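Local coordinates for protein laccase (Botrytis aclada, PDB 3SQR) that is a laccase, a multicopper oxidase that oxidises hydroquinone-type phenols to semiquinones while reducing dioxygen to water, and probably serves in lignin degradation, at residues H124-R129 against R498-A503; E135-P140 against H466-D471; W166-S169 against Q174-D177; H168-L173 against L523-I528. One frame throughout, in Å; residues are numbered along the deposited sequence.

All four contacts are buried near the centre of the chain, and none belongs to the surface. Contacts 1, 2 and 4 join the first cupredoxin domain to the third across the copper cluster, whereas contact 3 stays within the first. In contacts 1 and 2 a carboxylate takes the N-H of a copper-bound histidine, the carboxylate coming from the third domain in contact 1 and from the first in contact 2. Contact 4 has copper itself as its main link, with two ions each gripped from both sides. Contact 3 shares H168 and S169 with it and adds an aromatic cluster and a serine-glutamine hydrogen bond beside the metal. Strand 163-169, common to both, pairs with strand 123-125 of contact 1.

Contact 1: residues H124-R129 against R498-A503; sequences HWHGIR and RRDVAA. With CU (copper (II) ion), chain F.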
loop_
_atom_site.group_PDB
_atom_site.type_symbol
_atom_site.label_atom_id
_atom_site.label_comp_id
_atom_site.label_asym_id
_atom_site.label_seq_id
_atom_site.Cartn_x
_atom_site.Cartn_y
_atom_site.Cartn_z
ATOM N N HIS A 124 -8.031 -4.751 3.868
ATOM C CA HIS A 124 -7.112 -3.964 4.641
ATOM C C HIS A 124 -7.164 -2.469 4.187
ATOM O O HIS A 124 -7.298 -2.138 3.049
ATOM C CB HIS A 124 -5.698 -4.513 4.511
ATOM C CG HIS A 124 -4.648 -3.626 5.085
ATOM N ND1 HIS A 124 -4.564 -3.362 6.438
ATOM C CD2 HIS A 124 -3.586 -3.006 4.509
ATOM C CE1 HIS A 124 -3.555 -2.526 6.652
ATOM N NE2 HIS A 124 -2.928 -2.318 5.504
ATOM N N TRP A 125 -7.041 -1.620 5.174
ATOM C CA TRP A 125 -7.139 -0.146 5.011
ATOM C C TRP A 125 -5.702 0.308 5.188
ATOM O O TRP A 125 -5.169 0.348 6.307
ATOM C CB TRP A 125 -8.143 0.408 6.045
ATOM C CG TRP A 125 -9.308 -0.523 6.185
ATOM C CD1 TRP A 125 -9.449 -1.553 7.110
ATOM C CD2 TRP A 125 -10.435 -0.615 5.325
ATOM N NE1 TRP A 125 -10.582 -2.240 6.840
ATOM C CE2 TRP A 125 -11.177 -1.728 5.729
ATOM C CE3 TRP A 125 -10.840 0.085 4.161
ATOM C CZ2 TRP A 125 -12.282 -2.149 5.065
ATOM C CZ3 TRP A 125 -11.955 -0.339 3.483
ATOM C CH2 TRP A 125 -12.696 -1.447 3.946
ATOM N N HIS A 126 -5.032 0.543 4.048
ATOM C CA HIS A 126 -3.601 0.629 4.059
ATOM C C HIS A 126 -3.106 1.821 4.862
ATOM O O HIS A 126 -3.411 2.959 4.605
ATOM C CB HIS A 126 -3.010 0.523 2.644
ATOM C CG HIS A 126 -1.538 0.499 2.659
ATOM N ND1 HIS A 126 -0.808 -0.522 2.126
ATOM C CD2 HIS A 126 -0.648 1.422 3.092
ATOM C CE1 HIS A 126 0.472 -0.250 2.255
ATOM N NE2 HIS A 126 0.602 0.908 2.877
ATOM N N GLY A 127 -2.204 1.528 5.787
ATOM C CA GLY A 127 -1.552 2.529 6.578
ATOM C C GLY A 127 -2.418 3.064 7.706
ATOM O O GLY A 127 -1.967 3.919 8.466
ATOM N N ILE A 128 -3.630 2.536 7.834
ATOM C CA ILE A 128 -4.528 2.990 8.850
ATOM C C ILE A 128 -4.085 2.374 10.160
ATOM O O ILE A 128 -4.015 1.183 10.273
ATOM C CB ILE A 128 -6.026 2.682 8.514
ATOM C CG1 ILE A 128 -6.429 3.463 7.227
ATOM C CG2 ILE A 128 -6.953 3.170 9.633
ATOM C CD1 ILE A 128 -6.305 5.030 7.294
ATOM N N ARG A 129 -3.949 3.209 11.169
ATOM C CA ARG A 129 -3.292 2.783 12.407
ATOM C C ARG A 129 -4.076 1.702 13.150
ATOM O O ARG A 129 -3.476 0.842 13.759
ATOM C CB ARG A 129 -3.141 4.005 13.269
ATOM C CG ARG A 129 -2.291 3.796 14.431
ATOM C CD ARG A 129 -2.332 5.022 15.287
ATOM N NE ARG A 129 -1.360 4.956 16.385
ATOM C CZ ARG A 129 -1.203 5.949 17.270
ATOM N NH1 ARG A 129 -1.968 6.993 17.199
ATOM N NH2 ARG A 129 -0.255 5.905 18.184
ATOM N N ARG A 498 9.244 9.190 8.082
ATOM C CA ARG A 498 8.229 8.488 8.848
ATOM C C ARG A 498 7.089 8.228 7.899
ATOM O O ARG A 498 6.598 9.152 7.244
ATOM C CB ARG A 498 7.779 9.354 10.035
ATOM C CG ARG A 498 6.805 8.717 11.014
ATOM C CD ARG A 498 6.604 9.605 12.228
ATOM N NE ARG A 498 5.758 10.757 12.004
ATOM C CZ ARG A 498 6.129 12.039 12.113
ATOM N NH1 ARG A 498 7.362 12.339 12.389
ATOM N NH2 ARG A 498 5.268 13.010 11.942
ATOM N N ARG A 499 6.709 6.947 7.813
ATOM C CA ARG A 499 5.768 6.525 6.841
ATOM C C ARG A 499 5.373 5.086 7.137
ATOM O O ARG A 499 5.647 4.560 8.226
ATOM C CB ARG A 499 6.363 6.687 5.430
ATOM C CG ARG A 499 7.481 5.680 5.076
ATOM C CD ARG A 499 8.131 5.933 3.701
ATOM N NE ARG A 499 7.115 6.141 2.657
ATOM C CZ ARG A 499 7.333 6.758 1.497
ATOM N NH1 ARG A 499 8.505 7.295 1.221
ATOM N NH2 ARG A 499 6.321 6.939 0.658
ATOM N N ASP A 500 4.669 4.429 6.223
ATOM C CA ASP A 500 4.308 3.008 6.486
ATOM C C ASP A 500 4.749 1.957 5.481
ATOM O O ASP A 500 4.664 0.761 5.748
ATOM C CB ASP A 500 2.772 2.901 6.737
ATOM C CG ASP A 500 1.939 3.343 5.556
ATOM O OD1 ASP A 500 2.040 2.662 4.518
ATOM O OD2 ASP A 500 1.207 4.379 5.693
ATOM N N VAL A 501 5.339 2.406 4.366
ATOM C CA VAL A 501 5.973 1.479 3.404
ATOM C C VAL A 501 7.349 2.037 3.055
ATOM O O VAL A 501 7.497 3.209 2.705
ATOM C CB VAL A 501 5.173 1.270 2.103
ATOM C CG1 VAL A 501 5.945 0.405 1.157
ATOM C CG2 VAL A 501 3.832 0.657 2.356
ATOM N N ALA A 502 8.390 1.238 3.200
ATOM C CA ALA A 502 9.743 1.677 2.850
ATOM C C ALA A 502 10.557 0.506 2.337
ATOM O O ALA A 502 10.385 -0.647 2.750
ATOM C CB ALA A 502 10.426 2.307 4.093
ATOM N N ALA A 503 11.439 0.807 1.424
ATOM C CA ALA A 503 12.244 -0.188 0.761
ATOM C C ALA A 503 13.291 -0.787 1.655
ATOM O O ALA A 503 14.040 -0.053 2.312
ATOM C CB ALA A 503 12.933 0.432 -0.475
HETATM CU CU CU F . -1.194 -2.298 1.352
#
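H126 turns the NE2 edge of its imidazole toward D500 and V501 while ND1, on the same ring, binds a copper ion at 2.0 Å. H126 NE2 donates to D500 OD1 over 2.8 Å. The bond is bent, with an N-H...O angle of 136°, although the oxygen lies close to the ring plane. The carboxylate is not coplanar with the imidazole: the two planes stand 57° apart, and NE2 reaches OD1 on its syn side but well out of the carboxylate plane. A second group shares this edge, since V501 CG2 comes to 3.3 Å from H126 NE2, its side chain at about a right angle to that of H126. The CG of D500 is placed between its backbone N and carbonyl carbon (chi1 61°), which brings the carboxylate up to H126 and G127; its oxygens then take different partners. OD1 serves the histidine; D500 OD2 comes within 3.4 Å of G127 CA and forms a salt bridge with R310. G127 sits with positive phi in a type II turn closed by I128 N to W125 O at 3.1 Å, and having no side chain it lets OD2 approach the backbone. Beyond the contact, the H126 ring stacks with that of H466, and H168 and H527 complete the copper site. Gripped by metal at one nitrogen and by carboxylate at the other, the imidazole has its rotation fixed. The acidic second-shell partner would also polarise the ring, consistent with a stronger electron donation from ND1 to this type 3 copper, while R310 probably offsets part of the negative charge.

Contact 2: residues E135-P140 against H466-D471; sequences EYDGVP and HLHGHD. With CU (copper (II) ion), chain E.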
loop_
_atom_site.group_PDB
_atom_site.type_symbol
_atom_site.label_atom_id
_atom_site.label_comp_id
_atom_site.label_asym_id
_atom_site.label_seq_id
_atom_site.Cartn_x
_atom_site.Cartn_y
_atom_site.Cartn_z
ATOM N N GLU A 135 -9.001 -5.630 15.149
ATOM C CA GLU A 135 -9.775 -6.653 14.527
ATOM C C GLU A 135 -10.389 -6.230 13.174
ATOM O O GLU A 135 -10.981 -7.004 12.474
ATOM C CB GLU A 135 -10.862 -7.145 15.475
ATOM C CG GLU A 135 -11.944 -6.196 15.716
ATOM C CD GLU A 135 -11.665 -5.042 16.735
ATOM O OE1 GLU A 135 -10.524 -4.898 17.296
ATOM O OE2 GLU A 135 -12.656 -4.318 17.000
ATOM N N TYR A 136 -10.133 -4.985 12.777
ATOM C CA TYR A 136 -10.622 -4.484 11.539
ATOM C C TYR A 136 -9.460 -4.082 10.610
ATOM O O TYR A 136 -9.688 -3.465 9.563
ATOM C CB TYR A 136 -11.578 -3.328 11.781
ATOM C CG TYR A 136 -12.828 -3.800 12.533
ATOM C CD1 TYR A 136 -13.592 -4.854 12.015
ATOM C CD2 TYR A 136 -13.158 -3.266 13.757
ATOM C CE1 TYR A 136 -14.695 -5.314 12.665
ATOM C CE2 TYR A 136 -14.296 -3.702 14.429
ATOM C CZ TYR A 136 -15.026 -4.751 13.890
ATOM O OH TYR A 136 -16.153 -5.243 14.554
ATOM N N ASP A 137 -8.251 -4.526 10.946
ATOM C CA ASP A 137 -7.107 -4.316 10.077
ATOM C C ASP A 137 -7.157 -5.062 8.744
ATOM O O ASP A 137 -6.495 -4.690 7.770
ATOM C CB ASP A 137 -5.816 -4.608 10.825
ATOM C CG ASP A 137 -4.599 -4.120 10.130
ATOM O OD1 ASP A 137 -4.607 -2.928 9.659
ATOM O OD2 ASP A 137 -3.608 -4.864 10.076
ATOM N N GLY A 138 -7.935 -6.134 8.706
ATOM C CA GLY A 138 -8.208 -6.872 7.480
ATOM C C GLY A 138 -7.127 -7.781 6.987
ATOM O O GLY A 138 -7.124 -8.124 5.821
ATOM N N VAL A 139 -6.301 -8.361 7.896
ATOM C CA VAL A 139 -5.293 -9.282 7.477
ATOM C C VAL A 139 -5.821 -10.684 7.801
ATOM O O VAL A 139 -5.849 -10.998 8.980
ATOM C CB VAL A 139 -3.992 -9.126 8.165
ATOM C CG1 VAL A 139 -2.943 -10.097 7.651
ATOM C CG2 VAL A 139 -3.472 -7.606 7.903
ATOM N N PRO A 140 -6.114 -11.458 6.791
ATOM C CA PRO A 140 -6.638 -12.804 7.065
ATOM C C PRO A 140 -5.526 -13.658 7.612
ATOM O O PRO A 140 -4.388 -13.602 7.116
ATOM C CB PRO A 140 -7.112 -13.265 5.686
ATOM C CG PRO A 140 -6.205 -12.592 4.729
ATOM C CD PRO A 140 -5.801 -11.288 5.366
ATOM N N HIS A 466 6.030 -3.051 4.218
ATOM C CA HIS A 466 4.887 -2.401 4.811
ATOM C C HIS A 466 4.726 -2.929 6.231
ATOM O O HIS A 466 4.708 -4.153 6.440
ATOM C CB HIS A 466 3.641 -2.774 4.012
ATOM C CG HIS A 466 2.374 -2.273 4.631
ATOM N ND1 HIS A 466 1.161 -2.939 4.532
ATOM C CD2 HIS A 466 2.126 -1.118 5.274
ATOM C CE1 HIS A 466 0.254 -2.241 5.182
ATOM N NE2 HIS A 466 0.816 -1.134 5.633
ATOM N N LEU A 467 4.585 -2.015 7.177
ATOM C CA LEU A 467 4.268 -2.349 8.569
ATOM C C LEU A 467 2.842 -1.936 8.884
ATOM O O LEU A 467 2.469 -0.821 8.667
ATOM C CB LEU A 467 5.184 -1.570 9.526
ATOM C CG LEU A 467 4.868 -1.727 11.047
ATOM C CD1 LEU A 467 4.947 -3.159 11.519
ATOM C CD2 LEU A 467 5.843 -0.933 11.930
ATOM N N HIS A 468 2.043 -2.842 9.440
ATOM C CA HIS A 468 0.685 -2.558 9.832
ATOM C C HIS A 468 0.674 -1.945 11.254
ATOM O O HIS A 468 1.591 -2.179 12.053
ATOM C CB HIS A 468 -0.113 -3.874 9.814
ATOM C CG HIS A 468 -0.416 -4.382 8.463
ATOM N ND1 HIS A 468 -1.702 -4.688 8.060
ATOM C CD2 HIS A 468 0.379 -4.643 7.405
ATOM C CE1 HIS A 468 -1.674 -5.069 6.799
ATOM N NE2 HIS A 468 -0.431 -5.075 6.390
ATOM N N GLY A 469 -0.381 -1.266 11.568
ATOM C CA GLY A 469 -0.624 -0.706 12.930
ATOM C C GLY A 469 0.256 0.432 13.402
ATOM O O GLY A 469 0.069 0.962 14.475
ATOM N N HIS A 470 1.183 0.884 12.571
ATOM C CA HIS A 470 2.155 1.895 12.918
ATOM C C HIS A 470 2.658 2.628 11.720
ATOM O O HIS A 470 2.922 2.005 10.682
ATOM C CB HIS A 470 3.436 1.333 13.546
ATOM C CG HIS A 470 3.191 0.534 14.768
ATOM N ND1 HIS A 470 3.291 1.083 16.014
ATOM C CD2 HIS A 470 2.801 -0.759 14.951
ATOM C CE1 HIS A 470 3.013 0.169 16.921
ATOM N NE2 HIS A 470 2.707 -0.955 16.310
ATOM N N ASP A 471 2.911 3.908 11.924
ATOM C CA ASP A 471 3.924 4.566 11.107
ATOM C C ASP A 471 5.277 4.271 11.710
ATOM O O ASP A 471 5.410 4.288 12.934
ATOM C CB ASP A 471 3.806 6.058 11.094
ATOM C CG ASP A 471 2.618 6.563 10.294
ATOM O OD1 ASP A 471 2.051 5.846 9.479
ATOM O OD2 ASP A 471 2.314 7.714 10.476
HETATM CU CU CU E . -0.010 -5.456 4.475
HETATM O O HOH W 1 -2.640 -1.140 9.748
HETATM O O HOH W 2 -0.695 -4.465 2.769
#
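D137 and H468 meet through a nearly straight hydrogen bond: H468 ND1 donates to D137 OD2 over 2.8 Å, at an N-H...O angle of 159°. The oxygen lies near the ring plane and is met on its syn side, yet the carboxylate stands almost perpendicular to the imidazole, the planes 88° apart. D137 reaches across because its CG swings opposite the backbone N (chi1 -166°), carrying the carboxylate toward the H468 ring. H468 has its CG opposite the carbonyl carbon instead, and presents ND1 to the aspartate and NE2 to a copper ion at 2.0 Å. The second oxygen is used as well: a water donates to D137 OD1 at 2.7 Å and accepts from G469 N at 2.9 Å, tying the carboxylate to the turn after the histidine. From the V139 side, CG2 comes obliquely to 3.3 Å from H468 CE1, so the ring is held by polar and apolar partners together. The same copper carries a water at 2.1 Å, which also lies 3.0 Å from H466 ND1; H170 and H525 are further ligands of this type 3 ion. The aspartate thus acts as second shell for H468. The loop 135-140, between strands 123-125 and 152-158, leans on the residues just after strand 463-467 and also touches W522 and L523 of strand 520-526, whose L523 pairs through its backbone with H468.

Contact 3: residues W166-S169 against Q174-D177; sequences WYHS and QYGD. With CU (copper (II) ion), chain F.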
loop_
_atom_site.group_PDB
_atom_site.type_symbol
_atom_site.label_atom_id
_atom_site.label_comp_id
_atom_site.label_asym_id
_atom_site.label_seq_id
_atom_site.Cartn_x
_atom_site.Cartn_y
_atom_site.Cartn_z
ATOM N N TRP A 166 -5.124 3.893 0.445
ATOM C CA TRP A 166 -5.890 3.018 -0.395
ATOM C C TRP A 166 -6.352 1.881 0.486
ATOM O O TRP A 166 -5.794 1.671 1.542
ATOM C CB TRP A 166 -5.083 2.531 -1.584
ATOM C CG TRP A 166 -3.787 1.782 -1.328
ATOM C CD1 TRP A 166 -2.721 2.173 -0.526
ATOM C CD2 TRP A 166 -3.373 0.567 -1.952
ATOM N NE1 TRP A 166 -1.683 1.273 -0.666
ATOM C CE2 TRP A 166 -2.070 0.267 -1.501
ATOM C CE3 TRP A 166 -3.981 -0.309 -2.842
ATOM C CZ2 TRP A 166 -1.402 -0.915 -1.877
ATOM C CZ3 TRP A 166 -3.330 -1.451 -3.262
ATOM C CH2 TRP A 166 -2.042 -1.770 -2.775
ATOM N N TYR A 167 -7.376 1.194 0.031
ATOM C CA TYR A 167 -7.824 -0.032 0.728
ATOM C C TYR A 167 -7.700 -1.132 -0.277
ATOM O O TYR A 167 -7.878 -0.918 -1.492
ATOM C CB TYR A 167 -9.241 0.100 1.272
ATOM C CG TYR A 167 -10.306 0.322 0.243
ATOM C CD1 TYR A 167 -10.542 1.548 -0.302
ATOM C CD2 TYR A 167 -11.136 -0.726 -0.163
ATOM C CE1 TYR A 167 -11.568 1.741 -1.252
ATOM C CE2 TYR A 167 -12.137 -0.539 -1.092
ATOM C CZ TYR A 167 -12.338 0.704 -1.653
ATOM O OH TYR A 167 -13.306 0.842 -2.577
ATOM N N HIS A 168 -7.456 -2.366 0.200
ATOM C CA HIS A 168 -7.284 -3.420 -0.751
ATOM C C HIS A 168 -7.465 -4.740 -0.089
ATOM O O HIS A 168 -7.288 -4.860 1.090
ATOM C CB HIS A 168 -5.928 -3.386 -1.428
ATOM C CG HIS A 168 -4.740 -3.439 -0.497
ATOM N ND1 HIS A 168 -4.195 -4.622 -0.037
ATOM C CD2 HIS A 168 -3.935 -2.452 -0.042
ATOM C CE1 HIS A 168 -3.136 -4.341 0.716
ATOM N NE2 HIS A 168 -2.937 -3.027 0.696
ATOM N N SER A 169 -7.780 -5.735 -0.872
ATOM C CA SER A 169 -7.777 -7.075 -0.262
ATOM C C SER A 169 -6.394 -7.426 0.229
ATOM O O SER A 169 -5.403 -7.123 -0.424
ATOM C CB SER A 169 -8.232 -8.132 -1.248
ATOM O OG SER A 169 -8.044 -9.421 -0.656
ATOM N N GLN A 174 -5.406 -11.119 -4.428
ATOM C CA GLN A 174 -6.626 -10.524 -5.003
ATOM C C GLN A 174 -6.458 -9.108 -5.444
ATOM O O GLN A 174 -7.068 -8.716 -6.392
ATOM C CB GLN A 174 -7.780 -10.559 -4.041
ATOM C CG GLN A 174 -8.309 -11.971 -3.821
ATOM C CD GLN A 174 -9.441 -12.056 -2.792
ATOM O OE1 GLN A 174 -9.548 -11.244 -1.892
ATOM N NE2 GLN A 174 -10.282 -13.124 -2.889
ATOM N N TYR A 175 -5.659 -8.318 -4.744
ATOM C CA TYR A 175 -5.586 -6.914 -5.207
ATOM C C TYR A 175 -4.915 -6.804 -6.558
ATOM O O TYR A 175 -5.075 -5.777 -7.276
ATOM C CB TYR A 175 -4.995 -5.930 -4.160
ATOM C CG TYR A 175 -3.486 -5.824 -4.118
ATOM C CD1 TYR A 175 -2.828 -5.049 -5.006
ATOM C CD2 TYR A 175 -2.736 -6.539 -3.218
ATOM C CE1 TYR A 175 -1.490 -4.917 -5.017
ATOM C CE2 TYR A 175 -1.317 -6.418 -3.219
ATOM C CZ TYR A 175 -0.726 -5.597 -4.109
ATOM O OH TYR A 175 0.649 -5.413 -4.197
ATOM N N GLY A 176 -4.198 -7.849 -6.966
ATOM C CA GLY A 176 -3.650 -7.929 -8.310
ATOM C C GLY A 176 -4.662 -8.019 -9.420
ATOM O O GLY A 176 -4.361 -7.704 -10.590
ATOM N N ASP A 177 -5.851 -8.471 -9.050
ATOM C CA ASP A 177 -6.936 -8.622 -10.003
ATOM C C ASP A 177 -7.903 -7.437 -9.916
ATOM O O ASP A 177 -8.996 -7.482 -10.455
ATOM C CB ASP A 177 -7.649 -9.930 -9.794
ATOM C CG ASP A 177 -6.971 -11.115 -10.511
ATOM O OD1 ASP A 177 -5.970 -10.908 -11.257
ATOM O OD2 ASP A 177 -7.546 -12.251 -10.378
HETATM CU CU CU F . -1.194 -2.298 1.352
HETATM O O HOH W 3 -4.703 -9.107 -2.230
#
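Y175 packs its ring against W166 and its CB against H168, making the dry, close part of this contact. The pair of large rings is edge-to-face: the six-membered ring of W166 points its CH2 end over one face of Y175, CH2 lying 3.9 Å from Y175 CE1, with the planes at 82°. H168 and Y175 run side by side in the same direction, their CB atoms 3.8 Å apart, though their rings meet only obliquely. The CG of H168 sits between its backbone N and carbonyl carbon (chi1 57°), bringing the imidazole back over the W166 face, where CD2 settles near the rim, and directing NE2 to a copper ion at 2.0 Å. H168 ND1 donates to S169 O over 2.8 Å, almost straight at 170°, from above the carbonyl plane. Around S169 the contact is polar and partly bridged by water, but still buried. S169 OG donates to Q174 OE1 at 2.7 Å, on a lone pair in the carbonyl plane; T121 gives this oxygen another bond. Between the backbones a water fills in, lying 2.8 Å from S169 O, to which it probably donates, and accepting from Y175 N at 2.8 Å. Y175 OH is held by G271 O. H168 belongs to an HXH pair with H170, the histidine signature of multicopper oxidases, here backed by an aromatic cluster beside a type 3 copper.

Contact 4: residues H168-L173 against L523-I528; sequences HSHFSL and LLHCHI. With CU (copper (II) ion), chain F; CU (copper (II) ion), chain E; CU (copper (II) ion), chain D.
H168 and H527 close on one copper ion from opposite directions, H168 NE2 at 2.0 Å and H527 NE2 at 2.1 Å, with H126 as the third histidine. H170 and H525 grip the second copper in the same way, joined by H468 and a water. H170 NE2 and H525 NE2 lie 3.1 Å apart without a hydrogen bond, because both are ligands of the same copper. The edge of H170 faces the H525 ring in an offset edge-to-face pair with planes at 71°. L523 CD2 lies 3.4 Å from H170 CE1, an apolar prop beside this ligand. One layer out, H525 ND1 donates to C526 O over 2.8 Å from above the carbonyl plane, which steadies the ring. In the facing segment S169 OG accepts from F171 N at 2.9 Å, an ST turn around H170. C526 sends its SG away from the trinuclear cluster: anti to the backbone N (chi1 -180°), C526 SG binds the type 1 copper at 2.2 Å, completed by H463 and H531. This HCH sequence is the classic electron path of multicopper oxidases from the type 1 copper to the trinuclear cluster. Strands 163-169 and 520-526 thus end facing each other across the metals, with strand 463-467 beside the latter; I528 sits at the N-cap position of helix 529-533, and L173 packs against that helix and helix 210-217.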
loop_
_atom_site.group_PDB
_atom_site.type_symbol
_atom_site.label_atom_id
_atom_site.label_comp_id
_atom_site.label_asym_id
_atom_site.label_seq_id
_atom_site.Cartn_x
_atom_site.Cartn_y
_atom_site.Cartn_z
ATOM N N HIS A 168 -7.456 -2.366 0.200
ATOM C CA HIS A 168 -7.284 -3.420 -0.751
ATOM C C HIS A 168 -7.465 -4.740 -0.089
ATOM O O HIS A 168 -7.288 -4.860 1.090
ATOM C CB HIS A 168 -5.928 -3.386 -1.428
ATOM C CG HIS A 168 -4.740 -3.439 -0.497
ATOM N ND1 HIS A 168 -4.195 -4.622 -0.037
ATOM C CD2 HIS A 168 -3.935 -2.452 -0.042
ATOM C CE1 HIS A 168 -3.136 -4.341 0.716
ATOM N NE2 HIS A 168 -2.937 -3.027 0.696
ATOM N N SER A 169 -7.780 -5.735 -0.872
ATOM C CA SER A 169 -7.777 -7.075 -0.262
ATOM C C SER A 169 -6.394 -7.426 0.229
ATOM O O SER A 169 -5.403 -7.123 -0.424
ATOM C CB SER A 169 -8.232 -8.132 -1.248
ATOM O OG SER A 169 -8.044 -9.421 -0.656
ATOM N N HIS A 170 -6.336 -8.067 1.405
ATOM C CA HIS A 170 -5.101 -8.574 1.896
ATOM C C HIS A 170 -5.202 -10.121 1.913
ATOM O O HIS A 170 -4.404 -10.795 2.526
ATOM C CB HIS A 170 -4.814 -8.028 3.273
ATOM C CG HIS A 170 -3.376 -7.756 3.534
ATOM N ND1 HIS A 170 -2.407 -8.710 3.424
ATOM C CD2 HIS A 170 -2.722 -6.603 3.865
ATOM C CE1 HIS A 170 -1.234 -8.192 3.738
ATOM N NE2 HIS A 170 -1.389 -6.902 3.979
ATOM N N PHE A 171 -6.088 -10.657 1.100
ATOM C CA PHE A 171 -6.307 -12.093 0.997
ATOM C C PHE A 171 -5.619 -12.550 -0.274
ATOM O O PHE A 171 -6.049 -12.252 -1.423
ATOM C CB PHE A 171 -7.787 -12.384 0.957
ATOM C CG PHE A 171 -8.119 -13.835 0.823
ATOM C CD1 PHE A 171 -8.121 -14.417 -0.422
ATOM C CD2 PHE A 171 -8.466 -14.554 1.922
ATOM C CE1 PHE A 171 -8.461 -15.750 -0.573
ATOM C CE2 PHE A 171 -8.812 -15.911 1.812
ATOM C CZ PHE A 171 -8.784 -16.497 0.551
ATOM N N SER A 172 -4.455 -13.155 -0.082
ATOM C CA SER A 172 -3.713 -13.709 -1.197
ATOM C C SER A 172 -3.516 -12.633 -2.293
ATOM O O SER A 172 -3.233 -11.462 -1.942
ATOM C CB SER A 172 -4.362 -15.059 -1.687
ATOM O OG SER A 172 -3.632 -15.587 -2.803
ATOM N N LEU A 173 -3.570 -12.977 -3.570
ATOM C CA LEU A 173 -3.170 -12.026 -4.628
ATOM C C LEU A 173 -4.292 -11.168 -5.148
ATOM O O LEU A 173 -4.143 -10.530 -6.176
ATOM C CB LEU A 173 -2.586 -12.812 -5.825
ATOM C CG LEU A 173 -1.365 -13.668 -5.553
ATOM C CD1 LEU A 173 -1.143 -14.643 -6.768
ATOM C CD2 LEU A 173 -0.161 -12.782 -5.388
ATOM N N LEU A 523 1.123 -7.268 11.041
ATOM C CA LEU A 523 1.844 -7.862 9.937
ATOM C C LEU A 523 2.920 -6.894 9.405
ATOM O O LEU A 523 2.710 -5.672 9.360
ATOM C CB LEU A 523 0.884 -8.225 8.819
ATOM C CG LEU A 523 1.480 -9.016 7.645
ATOM C CD1 LEU A 523 1.914 -10.442 8.159
ATOM C CD2 LEU A 523 0.497 -9.125 6.513
ATOM N N LEU A 524 4.077 -7.429 9.045
ATOM C CA LEU A 524 5.069 -6.660 8.317
ATOM C C LEU A 524 5.482 -7.557 7.153
ATOM O O LEU A 524 5.714 -8.730 7.331
ATOM C CB LEU A 524 6.284 -6.345 9.183
ATOM C CG LEU A 524 7.461 -5.721 8.410
ATOM C CD1 LEU A 524 8.177 -4.697 9.283
ATOM C CD2 LEU A 524 8.399 -6.841 7.874
ATOM N N HIS A 525 5.501 -7.009 5.949
ATOM C CA HIS A 525 5.732 -7.817 4.801
ATOM C C HIS A 525 6.185 -7.012 3.631
ATOM O O HIS A 525 5.978 -5.800 3.593
ATOM C CB HIS A 525 4.462 -8.562 4.415
ATOM C CG HIS A 525 3.357 -7.668 3.980
ATOM N ND1 HIS A 525 3.016 -7.489 2.657
ATOM C CD2 HIS A 525 2.524 -6.878 4.698
ATOM C CE1 HIS A 525 1.983 -6.670 2.586
ATOM N NE2 HIS A 525 1.689 -6.258 3.808
ATOM N N CYS A 526 6.853 -7.694 2.707
ATOM C CA CYS A 526 7.091 -7.128 1.383
ATOM C C CYS A 526 5.739 -6.997 0.669
ATOM O O CYS A 526 4.905 -7.932 0.703
ATOM C CB CYS A 526 8.002 -8.040 0.569
ATOM S SG CYS A 526 8.278 -7.334 -1.010
ATOM N N HIS A 527 5.519 -5.852 0.042
ATOM C CA HIS A 527 4.264 -5.551 -0.626
ATOM C C HIS A 527 4.283 -5.971 -2.090
ATOM O O HIS A 527 3.271 -5.775 -2.822
ATOM C CB HIS A 527 3.933 -4.027 -0.537
ATOM C CG HIS A 527 2.475 -3.732 -0.321
ATOM N ND1 HIS A 527 1.521 -4.115 -1.222
ATOM C CD2 HIS A 527 1.815 -3.066 0.676
ATOM C CE1 HIS A 527 0.334 -3.720 -0.793
ATOM N NE2 HIS A 527 0.472 -3.097 0.368
ATOM N N ILE A 528 5.382 -6.576 -2.550
ATOM C CA ILE A 528 5.376 -7.221 -3.865
ATOM C C ILE A 528 4.499 -8.470 -3.656
ATOM O O ILE A 528 4.808 -9.312 -2.800
ATOM C CB ILE A 528 6.778 -7.585 -4.336
ATOM C CG1 ILE A 528 7.613 -6.342 -4.637
ATOM C CG2 ILE A 528 6.667 -8.536 -5.600
ATOM C CD1 ILE A 528 9.142 -6.610 -4.849
HETATM CU CU CU F . -1.194 -2.298 1.352
HETATM CU CU CU E . -0.010 -5.456 4.475
HETATM CU CU CU D . 9.949 -8.480 -1.957
HETATM O O HOH W 2 -0.695 -4.465 2.769
#